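Local coordinates for protein beta-galactosidase (Marinomonas sp. ef1, PDB 6Y2K) that hydrolyses beta-galactosides, probably releasing terminal galactose units, as a cold-active, hexameric glycoside hydrolase of family GH42, at residues A21-M24 against R25-I29; D55-L58 against D59-S63; A373-A376 against E377-E381; E381-L384 against V385-V389. All blocks are in the same frame, centred on the assembly; numbering follows the deposited sequence. Where two conformers were deposited one is given.

Contact 1: residues A21-M24 against R25-I29; sequences AQHM and RRIGI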
ATOM      1  N   ALA A  21     -50.478 -27.726   0.896  1.00 19.91           N
ATOM      2  CA  ALA A  21     -50.330 -28.715  -0.169  1.00 20.27           C
ATOM      3  C   ALA A  21     -50.790 -28.189  -1.533  1.00 20.34           C
ATOM      4  O   ALA A  21     -50.145 -28.453  -2.548  1.00 21.29           O
ATOM      5  CB  ALA A  21     -51.071 -29.996   0.193  1.00 20.36           C
ATOM      6  N   GLN A  22     -51.891 -27.439  -1.549  1.00 21.17           N
ATOM      7  CA  GLN A  22     -52.409 -26.816  -2.782  1.00 21.50           C
ATOM      8  C   GLN A  22     -51.427 -25.772  -3.326  1.00 20.68           C
ATOM      9  O   GLN A  22     -51.137 -25.749  -4.517  1.00 20.71           O
ATOM     10  CB  GLN A  22     -53.784 -26.177  -2.534  1.00 21.99           C
ATOM     11  CG  GLN A  22     -54.887 -27.199  -2.290  1.00 22.59           C
ATOM     12  CD  GLN A  22     -56.205 -26.589  -1.838  1.00 23.69           C
ATOM     13  OE1 GLN A  22     -56.245 -25.542  -1.179  1.00 23.92           O
ATOM     14  NE2 GLN A  22     -57.297 -27.264  -2.179  1.00 24.27           N
ATOM     15  N   HIS A  23     -50.906 -24.943  -2.429  1.00 19.90           N
ATOM     16  CA  HIS A  23     -49.907 -23.925  -2.762  1.00 19.85           C
ATOM     17  C   HIS A  23     -48.638 -24.597  -3.339  1.00 19.97           C
ATOM     18  O   HIS A  23     -48.144 -24.191  -4.391  1.00 20.47           O
ATOM     19  CB  HIS A  23     -49.601 -23.082  -1.513  1.00 19.76           C
ATOM     20  CG  HIS A  23     -48.937 -21.767  -1.789  1.00 19.29           C
ATOM     21  ND1 HIS A  23     -48.862 -20.771  -0.842  1.00 19.40           N
ATOM     22  CD2 HIS A  23     -48.316 -21.285  -2.891  1.00 19.19           C
ATOM     23  CE1 HIS A  23     -48.218 -19.734  -1.346  1.00 19.35           C
ATOM     24  NE2 HIS A  23     -47.879 -20.018  -2.591  1.00 19.43           N
ATOM     25  N   MET A  24     -48.152 -25.652  -2.695  1.00 19.68           N
ATOM     26  CA  MET A  24     -47.008 -26.416  -3.224  1.00 20.26           C
ATOM     27  C   MET A  24     -47.234 -26.857  -4.681  1.00 21.17           C
ATOM     28  O   MET A  24     -46.377 -26.674  -5.544  1.00 19.73           O
ATOM     29  CB  MET A  24     -46.735 -27.653  -2.354  1.00 19.62           C
ATOM     30  CG  MET A  24     -46.111 -27.340  -1.002  1.00 19.32           C
ATOM     31  SD  MET A  24     -46.161 -28.746   0.123  1.00 19.29           S
ATOM     32  CE  MET A  24     -45.729 -27.935   1.663  1.00 18.73           C
ATOM     33  N   ARG A  25     -48.410 -27.416  -4.932  1.00 22.67           N
ATOM     34  CA  ARG A  25     -48.783 -27.870  -6.273  0.50 23.42           C
ATOM     35  C   ARG A  25     -48.752 -26.705  -7.270  1.00 23.55           C
ATOM     36  O   ARG A  25     -48.197 -26.847  -8.361  1.00 23.57           O
ATOM     37  CB  ARG A  25     -50.164 -28.551  -6.252  0.50 24.10           C
ATOM     38  CG  ARG A  25     -50.596 -29.189  -7.569  0.50 24.84           C
ATOM     39  CD  ARG A  25     -51.974 -29.837  -7.447  0.50 25.70           C
ATOM     40  NE  ARG A  25     -52.209 -30.803  -8.517  0.50 26.81           N
ATOM     41  CZ  ARG A  25     -53.275 -31.593  -8.597  0.50 28.08           C
ATOM     42  NH1 ARG A  25     -54.220 -31.544  -7.666  0.50 28.59           N
ATOM     43  NH2 ARG A  25     -53.395 -32.437  -9.611  0.50 28.57           N
ATOM     44  N   ARG A  26     -49.316 -25.557  -6.887  1.00 23.38           N
ATOM     45  CA  ARG A  26     -49.354 -24.372  -7.767  1.00 23.59           C
ATOM     46  C   ARG A  26     -47.963 -23.934  -8.215  1.00 22.90           C
ATOM     47  O   ARG A  26     -47.781 -23.531  -9.357  1.00 21.44           O
ATOM     48  CB  ARG A  26     -50.064 -23.182  -7.101  1.00 24.69           C
ATOM     49  CG  ARG A  26     -51.570 -23.369  -6.946  1.00 26.25           C
ATOM     50  CD  ARG A  26     -52.317 -22.062  -6.679  1.00 26.85           C
ATOM     51  NE  ARG A  26     -52.025 -21.436  -5.384  1.00 26.85           N
ATOM     52  CZ  ARG A  26     -52.569 -21.772  -4.207  1.00 27.50           C
ATOM     53  NH1 ARG A  26     -52.215 -21.101  -3.108  1.00 27.54           N
ATOM     54  NH2 ARG A  26     -53.450 -22.770  -4.096  1.00 27.49           N
ATOM     55  N   ILE A  27     -46.997 -24.010  -7.305  1.00 21.83           N
ATOM     56  CA  ILE A  27     -45.604 -23.655  -7.604  1.00 21.53           C
ATOM     57  C   ILE A  27     -44.961 -24.635  -8.594  1.00 20.95           C
ATOM     58  O   ILE A  27     -44.104 -24.238  -9.376  1.00 21.57           O
ATOM     59  CB  ILE A  27     -44.780 -23.517  -6.296  1.00 21.44           C
ATOM     60  CG1 ILE A  27     -45.259 -22.278  -5.516  1.00 21.48           C
ATOM     61  CG2 ILE A  27     -43.282 -23.413  -6.572  1.00 21.45           C
ATOM     62  CD1 ILE A  27     -44.906 -22.284  -4.046  1.00 21.76           C
ATOM     63  N   GLY A  28     -45.390 -25.890  -8.583  1.00 20.44           N
ATOM     64  CA  GLY A  28     -44.762 -26.951  -9.378  1.00 20.81           C
ATOM     65  C   GLY A  28     -43.985 -27.973  -8.564  1.00 20.73           C
ATOM     66  O   GLY A  28     -43.286 -28.819  -9.141  1.00 20.92           O
ATOM     67  N   ILE A  29     -44.112 -27.905  -7.235  1.00 20.38           N
ATOM     68  CA  ILE A  29     -43.501 -28.878  -6.327  0.50 20.38           C
ATOM     69  C   ILE A  29     -44.167 -30.241  -6.535  1.00 20.53           C
ATOM     70  O   ILE A  29     -45.393 -30.325  -6.576  1.00 19.90           O
ATOM     71  CB  ILE A  29     -43.687 -28.466  -4.845  0.50 20.23           C
ATOM     72  CG1 ILE A  29     -43.041 -27.101  -4.536  0.50 20.33           C
ATOM     73  CG2 ILE A  29     -43.115 -29.517  -3.911  0.50 20.19           C
ATOM     74  CD1 ILE A  29     -41.572 -27.007  -4.874  0.50 20.20           C
TER
HETATM   75  O   HOH W   1     -55.361 -23.104  -2.050  1.00 39.47           O
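H23 and R26, three residues apart on one helix, hold their flat groups nearly parallel, one above the other, though the two side chains cross at about a right angle. NH1 of R26 stands over one face of the imidazole, 3.6 Å from H23 CG, and the ring and guanidinium planes differ by only 20°. The guanidinium in turn rests a face on the backbone: H23 CA lies above its centre, 3.7 Å from R26 CZ. A bend at chi3 (-67°) folds the arginine back along the helix in this way. Its NH2 then reaches water 1, which accepts from it and donates to OE1 of Q22, while NH1 forms a salt bridge with E19. The histidine holds CG opposite its backbone N (chi1 -162°), which carries the ring out to NE2's hydrogen bond with E375; W354 meets the ring edge-to-face. A leucine in place of H23 would probably leave E375 OE2 without this donor and R26 NH1 without the ring face it stands over. Helix 17-27 is the crossover of the beta-alpha-beta unit formed with strands 2-6 and 29-34, and it finishes in a Schellman motif. I29 N bonds back to M24 O at 3.1 Å, and inside that bond G28 N reaches R25 O at 3.0 Å. At the positive phi of G28 a side chain would press against the preceding carbonyl, so glycine suits the position. Across the turn the CB atoms of M24 and I29 pack at 4.0 Å, and both side chains run on to V5 of strand 2-6. I27 comes up beside the imidazole, its CD1 lying 3.7 Å from H23 CD2 at an oblique approach to the ring.

Contact 2: residues D55-L58 against D59-S63; sequences DESL and DILHS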
ATOM      1  N   ASP A  55     -50.616 -39.658   9.896  1.00 19.84           N
ATOM      2  CA  ASP A  55     -51.659 -40.336   9.104  1.00 20.16           C
ATOM      3  C   ASP A  55     -52.438 -39.333   8.257  1.00 20.30           C
ATOM      4  O   ASP A  55     -52.636 -39.550   7.058  1.00 21.52           O
ATOM      5  CB  ASP A  55     -52.663 -41.082  10.003  1.00 20.35           C
ATOM      6  CG  ASP A  55     -52.036 -42.210  10.819  1.00 20.98           C
ATOM      7  OD1 ASP A  55     -51.003 -42.797  10.399  1.00 20.32           O
ATOM      8  OD2 ASP A  55     -52.604 -42.513  11.903  1.00 21.22           O
ATOM      9  N   GLU A  56     -52.862 -38.238   8.887  1.00 20.62           N
ATOM     10  CA  GLU A  56     -53.644 -37.203   8.216  1.00 21.64           C
ATOM     11  C   GLU A  56     -52.834 -36.374   7.230  1.00 20.96           C
ATOM     12  O   GLU A  56     -53.322 -36.061   6.144  1.00 19.31           O
ATOM     13  CB  GLU A  56     -54.318 -36.286   9.233  1.00 23.38           C
ATOM     14  CG  GLU A  56     -55.403 -37.002  10.023  1.00 25.39           C
ATOM     15  CD  GLU A  56     -55.961 -36.197  11.183  1.00 26.91           C
ATOM     16  OE1 GLU A  56     -55.547 -35.032  11.409  1.00 27.40           O
ATOM     17  OE2 GLU A  56     -56.826 -36.755  11.885  1.00 29.28           O
ATOM     18  N   SER A  57     -51.612 -36.010   7.618  1.00 20.38           N
ATOM     19  CA  SER A  57     -50.731 -35.219   6.752  1.00 20.46           C
ATOM     20  C   SER A  57     -50.397 -35.953   5.457  1.00 20.52           C
ATOM     21  O   SER A  57     -50.476 -35.366   4.382  1.00 21.10           O
ATOM     22  CB  SER A  57     -49.437 -34.818   7.487  1.00 19.93           C
ATOM     23  OG  SER A  57     -48.549 -34.135   6.619  1.00 19.54           O
ATOM     24  N   LEU A  58     -50.033 -37.228   5.555  1.00 20.86           N
ATOM     25  CA  LEU A  58     -49.709 -38.013   4.367  1.00 21.41           C
ATOM     26  C   LEU A  58     -50.918 -38.107   3.424  1.00 22.73           C
ATOM     27  O   LEU A  58     -50.754 -37.997   2.213  1.00 22.81           O
ATOM     28  CB  LEU A  58     -49.222 -39.412   4.732  1.00 20.89           C
ATOM     29  CG  LEU A  58     -47.887 -39.542   5.476  1.00 20.76           C
ATOM     30  CD1 LEU A  58     -47.644 -40.992   5.862  1.00 20.34           C
ATOM     31  CD2 LEU A  58     -46.735 -39.025   4.636  1.00 20.96           C
ATOM     32  N   ASP A  59     -52.122 -38.285   3.974  1.00 23.09           N
ATOM     33  CA  ASP A  59     -53.338 -38.327   3.134  1.00 23.83           C
ATOM     34  C   ASP A  59     -53.590 -37.003   2.407  1.00 22.86           C
ATOM     35  O   ASP A  59     -53.911 -37.009   1.221  1.00 24.08           O
ATOM     36  CB  ASP A  59     -54.584 -38.756   3.939  1.00 24.79           C
ATOM     37  CG  ASP A  59     -54.605 -40.258   4.259  1.00 25.81           C
ATOM     38  OD1 ASP A  59     -53.777 -41.039   3.727  1.00 25.95           O
ATOM     39  OD2 ASP A  59     -55.472 -40.666   5.059  1.00 27.05           O
ATOM     40  N   ILE A  60     -53.417 -35.877   3.098  1.00 22.54           N
ATOM     41  CA  ILE A  60     -53.602 -34.556   2.487  1.00 22.31           C
ATOM     42  C   ILE A  60     -52.598 -34.330   1.344  1.00 22.77           C
ATOM     43  O   ILE A  60     -52.985 -33.908   0.248  1.00 22.01           O
ATOM     44  CB  ILE A  60     -53.548 -33.420   3.539  1.00 22.74           C
ATOM     45  CG1 ILE A  60     -54.825 -33.457   4.396  1.00 22.71           C
ATOM     46  CG2 ILE A  60     -53.396 -32.042   2.884  1.00 22.55           C
ATOM     47  CD1 ILE A  60     -54.740 -32.700   5.701  1.00 23.04           C
ATOM     48  N   LEU A  61     -51.324 -34.638   1.599  1.00 22.16           N
ATOM     49  CA  LEU A  61     -50.276 -34.516   0.582  1.00 21.58           C
ATOM     50  C   LEU A  61     -50.562 -35.425  -0.627  1.00 22.27           C
ATOM     51  O   LEU A  61     -50.426 -34.991  -1.771  1.00 21.57           O
ATOM     52  CB  LEU A  61     -48.894 -34.825   1.180  1.00 20.69           C
ATOM     53  CG  LEU A  61     -48.413 -33.848   2.262  1.00 20.19           C
ATOM     54  CD1 LEU A  61     -47.219 -34.413   3.019  1.00 20.53           C
ATOM     55  CD2 LEU A  61     -48.080 -32.487   1.659  1.00 20.23           C
ATOM     56  N   HIS A  62     -50.976 -36.667  -0.368  1.00 23.06           N
ATOM     57  CA  HIS A  62     -51.356 -37.600  -1.438  1.00 23.89           C
ATOM     58  C   HIS A  62     -52.517 -37.079  -2.294  1.00 24.70           C
ATOM     59  O   HIS A  62     -52.488 -37.206  -3.516  1.00 24.02           O
ATOM     60  CB  HIS A  62     -51.729 -38.965  -0.864  1.00 24.36           C
ATOM     61  CG  HIS A  62     -51.907 -40.026  -1.903  1.00 24.70           C
ATOM     62  ND1 HIS A  62     -50.887 -40.423  -2.745  1.00 25.78           N
ATOM     63  CD2 HIS A  62     -52.983 -40.781  -2.234  1.00 25.77           C
ATOM     64  CE1 HIS A  62     -51.330 -41.372  -3.551  1.00 25.71           C
ATOM     65  NE2 HIS A  62     -52.599 -41.606  -3.264  1.00 25.67           N
ATOM     66  N   SER A  63     -53.512 -36.474  -1.649  1.00 25.90           N
ATOM     67  CA  SER A  63     -54.706 -35.963  -2.344  1.00 27.08           C
ATOM     68  C   SER A  63     -54.413 -34.832  -3.346  1.00 27.52           C
ATOM     69  O   SER A  63     -55.208 -34.593  -4.261  1.00 26.39           O
ATOM     70  CB  SER A  63     -55.750 -35.490  -1.333  1.00 27.70           C
ATOM     71  OG  SER A  63     -55.366 -34.252  -0.762  1.00 29.42           O
TER
HETATM   72  O   HOH W   2     -52.708 -42.261   6.316  1.00 27.29           O
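L58 O takes the amide of H62 at 2.9 Å, and one residue earlier S57 O takes L61 N almost straight, with an N-H...O angle of 172°. The next bond back, from I60 N to E56 O, is of ordinary length at 3.1 Å, whereas the one from D59 N to D55 O has stretched to a weak 3.4 Å. Here water 2 adds a second link: it donates to D55 O and also to D59 OD1, so the carbonyl is shared between an amide and a solvent molecule. The aspartate gets there because CG sits opposite its own carbonyl carbon (chi1 -75°), turning the carboxylate back along the helix until D59 CG is 3.5 Å from D55 O. OD1 also accepts a hydrogen bond from a bound glycerol, probably a guest from the crystallisation liquor. The carboxylates of D55 and E56 are engaged elsewhere, D55 by R127 and Y128 and E56 by K14. At the later end S63 OG donates to I60 O, a short bond of 2.6 Å. Aliphatic carbons lie against oxygens of the turn before. L61 has CG 3.3 Å from S57 O and CD1 3.8 Å from S57 OG, and I60 similarly lays CG1 beside E56 O. Packing proper is with the neighbours: I60 meets W17 and A21 of helix 17-27, while L58 and L61 both press on V68 of strand 67-71. Such a helix, polar outside and apolar toward the strands, is typical of a beta-alpha-beta crossover in a TIM barrel, here between strands 29-34 and 67-71.

Contact 3: residues A373-A376 against E377-E381; sequences AQEA and EAAKE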
ATOM      1  N   ALA A 373     -46.716 -16.695   6.259  1.00 20.19           N
ATOM      2  CA  ALA A 373     -47.253 -17.454   5.122  1.00 20.52           C
ATOM      3  C   ALA A 373     -47.374 -16.694   3.782  1.00 21.18           C
ATOM      4  O   ALA A 373     -47.875 -17.263   2.813  1.00 21.43           O
ATOM      5  CB  ALA A 373     -48.568 -18.138   5.486  1.00 20.35           C
ATOM      6  N   GLN A 374     -46.910 -15.440   3.708  1.00 21.39           N
ATOM      7  CA  GLN A 374     -46.799 -14.744   2.416  1.00 21.77           C
ATOM      8  C   GLN A 374     -45.561 -15.270   1.679  1.00 21.17           C
ATOM      9  O   GLN A 374     -44.590 -15.695   2.321  1.00 19.72           O
ATOM     10  CB  GLN A 374     -46.692 -13.230   2.613  1.00 23.14           C
ATOM     11  CG  GLN A 374     -47.936 -12.585   3.208  1.00 24.57           C
ATOM     12  CD  GLN A 374     -49.158 -12.741   2.313  1.00 26.86           C
ATOM     13  OE1 GLN A 374     -50.191 -13.242   2.745  1.00 30.00           O
ATOM     14  NE2 GLN A 374     -49.038 -12.331   1.055  1.00 27.90           N
ATOM     15  N   GLU A 375     -45.604 -15.245   0.347  1.00 20.33           N
ATOM     16  CA  GLU A 375     -44.501 -15.768  -0.470  1.00 20.86           C
ATOM     17  C   GLU A 375     -43.223 -14.934  -0.293  1.00 20.22           C
ATOM     18  O   GLU A 375     -43.279 -13.706  -0.158  1.00 20.19           O
ATOM     19  CB  GLU A 375     -44.885 -15.853  -1.960  1.00 21.23           C
ATOM     20  CG  GLU A 375     -45.792 -17.033  -2.298  1.00 21.93           C
ATOM     21  CD  GLU A 375     -46.007 -17.244  -3.799  1.00 22.94           C
ATOM     22  OE1 GLU A 375     -45.694 -16.340  -4.595  1.00 23.14           O
ATOM     23  OE2 GLU A 375     -46.485 -18.332  -4.197  1.00 23.33           O
ATOM     24  N   ALA A 376     -42.092 -15.629  -0.242  1.00 19.09           N
ATOM     25  CA  ALA A 376     -40.774 -15.015  -0.276  1.00 19.23           C
ATOM     26  C   ALA A 376     -40.204 -15.229  -1.673  1.00 19.00           C
ATOM     27  O   ALA A 376     -40.848 -15.842  -2.521  1.00 18.48           O
ATOM     28  CB  ALA A 376     -39.870 -15.640   0.783  1.00 19.11           C
ATOM     29  N   GLU A 377     -38.981 -14.757  -1.889  1.00 18.61           N
ATOM     30  CA  GLU A 377     -38.383 -14.701  -3.228  1.00 19.14           C
ATOM     31  C   GLU A 377     -38.274 -16.065  -3.927  1.00 18.65           C
ATOM     32  O   GLU A 377     -38.492 -16.160  -5.140  1.00 18.67           O
ATOM     33  CB  GLU A 377     -37.008 -14.008  -3.163  1.00 19.80           C
ATOM     34  CG  GLU A 377     -37.071 -12.479  -3.045  1.00 20.74           C
ATOM     35  CD  GLU A 377     -37.510 -11.919  -1.684  1.00 22.21           C
ATOM     36  OE1 GLU A 377     -37.761 -12.666  -0.699  1.00 21.12           O
ATOM     37  OE2 GLU A 377     -37.608 -10.677  -1.596  1.00 24.17           O
ATOM     38  N   ALA A 378     -37.956 -17.117  -3.174  1.00 17.80           N
ATOM     39  CA  ALA A 378     -37.782 -18.449  -3.775  1.00 18.09           C
ATOM     40  C   ALA A 378     -39.046 -19.035  -4.409  1.00 18.07           C
ATOM     41  O   ALA A 378     -38.945 -19.858  -5.322  1.00 16.81           O
ATOM     42  CB  ALA A 378     -37.217 -19.436  -2.767  1.00 18.07           C
ATOM     43  N   ALA A 379     -40.222 -18.623  -3.936  1.00 18.47           N
ATOM     44  CA  ALA A 379     -41.474 -19.151  -4.475  1.00 19.80           C
ATOM     45  C   ALA A 379     -41.642 -18.782  -5.950  1.00 20.16           C
ATOM     46  O   ALA A 379     -41.991 -19.631  -6.774  1.00 19.76           O
ATOM     47  CB  ALA A 379     -42.660 -18.672  -3.652  1.00 20.63           C
ATOM     48  N   LYS A 380     -41.333 -17.532  -6.287  1.00 21.17           N
ATOM     49  CA  LYS A 380     -41.425 -17.052  -7.666  1.00 22.72           C
ATOM     50  C   LYS A 380     -40.339 -17.670  -8.556  1.00 21.16           C
ATOM     51  O   LYS A 380     -40.618 -18.037  -9.701  1.00 20.07           O
ATOM     52  CB  LYS A 380     -41.332 -15.527  -7.719  1.00 25.82           C
ATOM     53  CG  LYS A 380     -42.503 -14.799  -7.052  1.00 29.10           C
ATOM     54  CD  LYS A 380     -42.274 -14.537  -5.557  1.00 30.72           C
ATOM     55  CE  LYS A 380     -43.248 -13.491  -5.015  1.00 32.30           C
ATOM     56  NZ  LYS A 380     -44.665 -13.946  -5.008  1.00 31.89           N
ATOM     57  N   GLU A 381     -39.117 -17.802  -8.027  1.00 19.90           N
ATOM     58  CA  GLU A 381     -38.006 -18.399  -8.792  1.00 18.98           C
ATOM     59  C   GLU A 381     -38.234 -19.888  -9.074  1.00 18.81           C
ATOM     60  O   GLU A 381     -37.954 -20.358 -10.182  1.00 18.08           O
ATOM     61  CB  GLU A 381     -36.652 -18.161  -8.093  1.00 18.62           C
ATOM     62  CG  GLU A 381     -36.304 -16.675  -7.974  1.00 18.52           C
ATOM     63  CD  GLU A 381     -34.852 -16.367  -7.599  1.00 18.44           C
ATOM     64  OE1 GLU A 381     -33.954 -17.182  -7.873  1.00 17.81           O
ATOM     65  OE2 GLU A 381     -34.607 -15.271  -7.038  1.00 17.64           O
TER
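The carboxylate of E375 is approached from two directions by the helix that follows it. Over one face stands the methyl group of A379, with CB 3.6 Å from E375 CD. At OE1 the ammonium of K380 arrives along the anti lone pair, pointing away from the other oxygen, and closes a salt bridge of 2.6 Å between NZ and OE1. OE2 is bound by H23 of helix 17-27, so each oxygen has its own donor, and the two together are likely to hold the group against rotation and to favour its charged form. The second flat group, the carboxylate of E377, curls back on the chain by its bend at chi2, bringing OE1 of E377 to 3.7 Å from A376 C. Its strongest partner is Q552 of the second subunit, so this part of the chain also takes part in the contact between subunits of the hexamer. This is the entrance to helix 377-395, the helix that follows the eighth strand, 348-352, of the TIM barrel. A bound glycerol, probably from the crystallisation liquor, accepts the amide of E375. The lysine reaches back across five residues by bending twice, at chi2 (89°) and again at chi4 (67°). Between the bends its aliphatic part passes over the backbone, K380 CD lying 3.6 Å from A376 O. That same carbonyl accepts the amide of A379 at 3.2 Å, a hydrogen bond from residue i+3 back to i, with A379 N standing above the carbonyl plane of A376 and not on a lone pair.

Contact 4: residues E381-L384 against V385-V389; sequences EATL and VAQEV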
ATOM      1  N   GLU A 381     -39.117 -17.802  -8.027  1.00 19.90           N
ATOM      2  CA  GLU A 381     -38.006 -18.399  -8.792  1.00 18.98           C
ATOM      3  C   GLU A 381     -38.234 -19.888  -9.074  1.00 18.81           C
ATOM      4  O   GLU A 381     -37.954 -20.358 -10.182  1.00 18.08           O
ATOM      5  CB  GLU A 381     -36.652 -18.161  -8.093  1.00 18.62           C
ATOM      6  CG  GLU A 381     -36.304 -16.675  -7.974  1.00 18.52           C
ATOM      7  CD  GLU A 381     -34.852 -16.367  -7.599  1.00 18.44           C
ATOM      8  OE1 GLU A 381     -33.954 -17.182  -7.873  1.00 17.81           O
ATOM      9  OE2 GLU A 381     -34.607 -15.271  -7.038  1.00 17.64           O
ATOM     10  N   ALA A 382     -38.739 -20.617  -8.074  1.00 18.81           N
ATOM     11  CA  ALA A 382     -39.111 -22.026  -8.233  1.00 18.83           C
ATOM     12  C   ALA A 382     -40.200 -22.208  -9.296  1.00 19.38           C
ATOM     13  O   ALA A 382     -40.097 -23.093 -10.151  1.00 18.86           O
ATOM     14  CB  ALA A 382     -39.576 -22.615  -6.905  1.00 18.95           C
ATOM     15  N   THR A 383     -41.236 -21.369  -9.222  1.00 19.86           N
ATOM     16  CA  THR A 383     -42.323 -21.357 -10.207  1.00 20.38           C
ATOM     17  C   THR A 383     -41.779 -21.193 -11.633  1.00 20.88           C
ATOM     18  O   THR A 383     -42.166 -21.931 -12.536  1.00 20.34           O
ATOM     19  CB  THR A 383     -43.361 -20.256  -9.873  1.00 20.65           C
ATOM     20  OG1 THR A 383     -43.920 -20.512  -8.576  1.00 20.25           O
ATOM     21  CG2 THR A 383     -44.492 -20.216 -10.904  1.00 21.10           C
ATOM     22  N   LEU A 384     -40.846 -20.255 -11.805  1.00 21.49           N
ATOM     23  CA  LEU A 384     -40.210 -19.994 -13.100  1.00 21.50           C
ATOM     24  C   LEU A 384     -39.433 -21.203 -13.616  1.00 21.42           C
ATOM     25  O   LEU A 384     -39.562 -21.562 -14.793  1.00 20.76           O
ATOM     26  CB  LEU A 384     -39.268 -18.789 -13.002  1.00 22.41           C
ATOM     27  CG  LEU A 384     -39.000 -17.866 -14.202  1.00 23.37           C
ATOM     28  CD1 LEU A 384     -37.600 -17.268 -14.111  1.00 23.23           C
ATOM     29  CD2 LEU A 384     -39.220 -18.488 -15.566  1.00 23.63           C
ATOM     30  N   VAL A 385     -38.632 -21.832 -12.747  1.00 20.76           N
ATOM     31  CA  VAL A 385     -37.878 -23.033 -13.141  1.00 20.31           C
ATOM     32  C   VAL A 385     -38.842 -24.135 -13.637  1.00 20.92           C
ATOM     33  O   VAL A 385     -38.592 -24.747 -14.678  1.00 19.99           O
ATOM     34  CB  VAL A 385     -36.947 -23.563 -12.013  1.00 19.96           C
ATOM     35  CG1 VAL A 385     -36.342 -24.915 -12.375  1.00 19.75           C
ATOM     36  CG2 VAL A 385     -35.819 -22.574 -11.723  1.00 19.78           C
ATOM     37  N   ALA A 386     -39.942 -24.366 -12.915  1.00 21.00           N
ATOM     38  CA  ALA A 386     -40.914 -25.401 -13.303  1.00 21.77           C
ATOM     39  C   ALA A 386     -41.470 -25.156 -14.714  1.00 21.97           C
ATOM     40  O   ALA A 386     -41.576 -26.091 -15.513  1.00 22.51           O
ATOM     41  CB  ALA A 386     -42.052 -25.478 -12.287  1.00 21.89           C
ATOM     42  N   GLN A 387     -41.794 -23.897 -15.008  1.00 23.10           N
ATOM     43  CA  GLN A 387     -42.230 -23.482 -16.353  1.00 24.24           C
ATOM     44  C   GLN A 387     -41.112 -23.706 -17.370  1.00 23.27           C
ATOM     45  O   GLN A 387     -41.356 -24.247 -18.450  1.00 22.98           O
ATOM     46  CB  GLN A 387     -42.670 -22.014 -16.364  1.00 26.05           C
ATOM     47  CG  GLN A 387     -43.929 -21.749 -15.546  1.00 28.84           C
ATOM     48  CD  GLN A 387     -44.136 -20.286 -15.141  1.00 31.57           C
ATOM     49  OE1 GLN A 387     -43.227 -19.446 -15.238  1.00 33.77           O
ATOM     50  NE2 GLN A 387     -45.348 -19.980 -14.664  1.00 31.80           N
ATOM     51  N   GLU A 388     -39.886 -23.319 -17.014  1.00 21.79           N
ATOM     52  CA  GLU A 388     -38.748 -23.478 -17.919  1.00 21.42           C
ATOM     53  C   GLU A 388     -38.396 -24.929 -18.226  1.00 21.06           C
ATOM     54  O   GLU A 388     -37.971 -25.208 -19.354  1.00 19.98           O
ATOM     55  CB  GLU A 388     -37.507 -22.724 -17.422  1.00 21.74           C
ATOM     56  CG  GLU A 388     -37.627 -21.208 -17.532  1.00 21.44           C
ATOM     57  CD  GLU A 388     -36.436 -20.467 -16.938  1.00 21.99           C
ATOM     58  OE1 GLU A 388     -35.778 -20.988 -15.999  1.00 20.86           O
ATOM     59  OE2 GLU A 388     -36.145 -19.357 -17.424  1.00 21.51           O
ATOM     60  N   VAL A 389     -38.576 -25.858 -17.279  1.00 21.08           N
ATOM     61  CA  VAL A 389     -38.285 -27.269 -17.612  1.00 21.94           C
ATOM     62  C   VAL A 389     -39.332 -27.825 -18.601  1.00 21.91           C
ATOM     63  O   VAL A 389     -38.987 -28.636 -19.446  1.00 22.25           O
ATOM     64  CB  VAL A 389     -38.007 -28.252 -16.418  1.00 22.69           C
ATOM     65  CG1 VAL A 389     -37.457 -27.565 -15.166  1.00 22.34           C
ATOM     66  CG2 VAL A 389     -39.180 -29.164 -16.113  1.00 23.73           C
TER
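L384 meets E388 one turn further on, its branch CD2 lying over a face of the glutamate's carboxylate, 3.7 Å from E388 CD. The two side chains cross at a slant, and both torsions of the leucine, near -150°, sit well off a fully staggered value. Underneath, the backbones are joined by the bond from E388 N to L384 O, 2.9 Å long with the donor in the carbonyl plane. OE1 of the carboxylate is held from outside, by a salt bridge to R335 and by W339 NE1. An alanine at E388 would probably leave R335 and W339 without their shared acceptor and open a gap beside the leucine's CD2. V385 turns to helix 333-343. With CG1 opposite the backbone N (chi1 172°), its other methyl, CG2, is put back over the preceding turn, 3.4 Å from E381 O, and the side chain packs on R335, T338 and F342. Q387 lies alongside T383 and points the same way. Its extended chain runs back along the helix, so that CG comes 3.5 Å from T383 O while NE2 stops 3.9 Å from T383 CG2, amide nitrogen against methyl with no bond between them. The threonine's own hydroxyl is bound to the carbonyl of A379 a turn earlier. E381 is likewise tied outward, its carboxylate accepting the amides of G332 and R335 where helix 333-343 begins. Helix 377-395, which follows the eighth strand, thus packs against helices 333-343 and 17-27 in the ring of helices around the (beta/alpha)8 barrel.

All four contacts are single turns or helix ends on the outer layer of the (beta/alpha)8 barrel, following one another along the chain from contact 1 to contact 4. Contacts 1 and 2 lie on helices 17-27 and 52-63, which pack side by side, with centres 14 Å apart; A21 packs on I60 and L61. Contacts 3 and 4 share helix 377-395 and residue E381. Since this helix follows the last strand, it lies beside helix 17-27 and closes the ring: H23 bonds E375, and I27 packs on A382 and T383. Contact 2 stands about 15 Å, nearest atoms, from contact 3, so helix 17-27 lies between helix 52-63 and helix 377-395, touching both.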